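Local coordinates for protein carboxylesterase (Uncultured bacterium, PDB 5GMX) that hydrolyses carboxylic esters as a family VIII carboxylesterase of the beta-lactamase clan and also acts on oxyimino cephalosporins, at residues A[79-84]-A[88-93]. Numbering follows the deposited sequence.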
loop_
_atom_site.group_PDB
_atom_site.type_symbol
_atom_site.label_atom_id
_atom_site.label_comp_id
_atom_site.label_asym_id
_atom_site.label_seq_id
_atom_site.Cartn_x
_atom_site.Cartn_y
_atom_site.Cartn_z
ATOM N N THR A 79 5.811 -5.745 0.243
ATOM C CA THR A 79 5.705 -7.183 0.070
ATOM C C THR A 79 6.782 -7.654 -0.899
ATOM O O THR A 79 7.422 -8.682 -0.658
ATOM C CB THR A 79 4.310 -7.594 -0.407
ATOM O OG1 THR A 79 3.365 -7.236 0.604
ATOM C CG2 THR A 79 4.243 -9.093 -0.614
ATOM N N VAL A 80 7.035 -6.865 -1.944
ATOM C CA VAL A 80 8.080 -7.229 -2.900
ATOM C C VAL A 80 9.403 -7.406 -2.155
ATOM O O VAL A 80 10.084 -8.430 -2.319
ATOM C CB VAL A 80 8.256 -6.180 -4.016
ATOM C CG1 VAL A 80 9.462 -6.533 -4.881
ATOM C CG2 VAL A 80 7.010 -6.113 -4.872
ATOM N N VAL A 81 9.736 -6.443 -1.291
ATOM C CA VAL A 81 11.038 -6.503 -0.621
ATOM C C VAL A 81 11.070 -7.742 0.242
ATOM O O VAL A 81 12.052 -8.504 0.229
ATOM C CB VAL A 81 11.331 -5.248 0.232
ATOM C CG1 VAL A 81 12.598 -5.462 1.061
ATOM C CG2 VAL A 81 11.488 -4.028 -0.670
ATOM N N GLY A 82 9.953 -7.978 0.925
ATOM C CA GLY A 82 9.829 -9.126 1.788
ATOM C C GLY A 82 10.069 -10.416 1.040
ATOM O O GLY A 82 10.793 -11.299 1.522
ATOM N N VAL A 83 9.490 -10.518 -0.156
ATOM C CA VAL A 83 9.613 -11.752 -0.922
ATOM C C VAL A 83 11.073 -11.910 -1.297
ATOM O O VAL A 83 11.649 -13.001 -1.158
ATOM C CB VAL A 83 8.711 -11.754 -2.176
ATOM C CG1 VAL A 83 9.073 -12.911 -3.111
ATOM C CG2 VAL A 83 7.235 -11.815 -1.758
ATOM N N LEU A 84 11.689 -10.804 -1.717
ATOM C CA LEU A 84 13.078 -10.877 -2.142
ATOM C C LEU A 84 13.965 -11.173 -0.944
ATOM O O LEU A 84 14.992 -11.834 -1.091
ATOM C CB LEU A 84 13.523 -9.578 -2.830
ATOM C CG LEU A 84 12.886 -9.319 -4.202
ATOM C CD1 LEU A 84 13.261 -7.935 -4.701
ATOM C CD2 LEU A 84 13.299 -10.389 -5.208
ATOM N N GLY A 88 16.520 -14.672 -0.071
ATOM C CA GLY A 88 17.919 -14.520 0.295
ATOM C C GLY A 88 18.679 -13.459 -0.490
ATOM O O GLY A 88 19.902 -13.370 -0.394
ATOM N N LEU A 89 17.965 -12.639 -1.254
ATOM C CA LEU A 89 18.614 -11.598 -2.047
ATOM C C LEU A 89 18.812 -10.309 -1.239
ATOM O O LEU A 89 19.678 -9.501 -1.555
ATOM C CB LEU A 89 17.808 -11.306 -3.312
ATOM C CG LEU A 89 17.789 -12.445 -4.327
ATOM C CD1 LEU A 89 16.827 -12.134 -5.453
ATOM C CD2 LEU A 89 19.186 -12.675 -4.868
ATOM N N ILE A 90 18.012 -10.132 -0.191
ATOM C CA ILE A 90 18.110 -8.943 0.654
ATOM C C ILE A 90 18.236 -9.313 2.124
ATOM O O ILE A 90 17.475 -10.138 2.622
ATOM C CB ILE A 90 16.882 -8.038 0.488
ATOM C CG1 ILE A 90 16.744 -7.615 -0.973
ATOM C CG2 ILE A 90 16.973 -6.835 1.434
ATOM C CD1 ILE A 90 15.500 -6.783 -1.271
ATOM N N ASP A 91 19.207 -8.713 2.806
ATOM C CA ASP A 91 19.335 -8.833 4.252
ATOM C C ASP A 91 18.874 -7.533 4.900
ATOM O O ASP A 91 19.497 -6.489 4.718
ATOM C CB ASP A 91 20.784 -9.163 4.635
ATOM C CG ASP A 91 20.998 -9.300 6.147
ATOM O OD1 ASP A 91 20.095 -8.980 6.967
ATOM O OD2 ASP A 91 22.100 -9.755 6.518
ATOM N N TYR A 92 17.812 -7.609 5.699
ATOM C CA TYR A 92 17.250 -6.413 6.327
ATOM C C TYR A 92 18.278 -5.669 7.175
ATOM O O TYR A 92 18.196 -4.456 7.335
ATOM C CB TYR A 92 16.050 -6.775 7.195
ATOM C CG TYR A 92 14.793 -6.978 6.409
ATOM C CD1 TYR A 92 14.212 -5.921 5.725
ATOM C CD2 TYR A 92 14.187 -8.226 6.339
ATOM C CE1 TYR A 92 13.064 -6.099 4.997
ATOM C CE2 TYR A 92 13.025 -8.413 5.610
ATOM C CZ TYR A 92 12.467 -7.341 4.942
ATOM O OH TYR A 92 11.311 -7.493 4.208
ATOM N N ASN A 93 19.256 -6.399 7.696
ATOM C CA ASN A 93 20.269 -5.804 8.552
ATOM C C ASN A 93 21.444 -5.231 7.768
ATOM O O ASN A 93 22.298 -4.570 8.340
ATOM C CB ASN A 93 20.793 -6.839 9.546
ATOM C CG ASN A 93 19.720 -7.356 10.455
ATOM O OD1 ASN A 93 19.034 -6.585 11.120
ATOM N ND2 ASN A 93 19.546 -8.669 10.472
#
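The Tyr92 ring meets helix 72-86 with its phenol end, obliquely to both of its partners there. Tyr92 CE1 lies 4.0 Å from CG1 of Val81, and Tyr92 OH comes within 3.3 Å of CA of Gly82. The hydroxyl oxygen thus lies against the helix backbone at Gly82. Val113 and Leu117 of helix 113-117 also touch the Tyr92 side chain, as does Arg322. CG1 of Val81 stands anti to its backbone N (chi1 172°), which turns this methyl toward both Tyr92 and Ile90. Ile90 crosses Val81 at about a right angle. CD1 of Ile90 touches both CG1 of Val81 and CB of Leu84, the latter at 3.8 Å. At the more open end, CD2 of Leu84 touches CD1 of Leu89 at 3.9 Å. The polar link is backbone to backbone: Leu89 N donates to Leu84 O at 3.1 Å, with an N-H...O angle of 149°. Gly88, with positive phi, ends the helix in a Schellman motif and turns the chain out of it, and Ile90 and Tyr92 then reach back to it. Ser71 precedes the helix and Lys74 lies in its first turn, both in the ligand pocket, whereas this contact closes its far end, mainly by apolar side chains and one backbone bond.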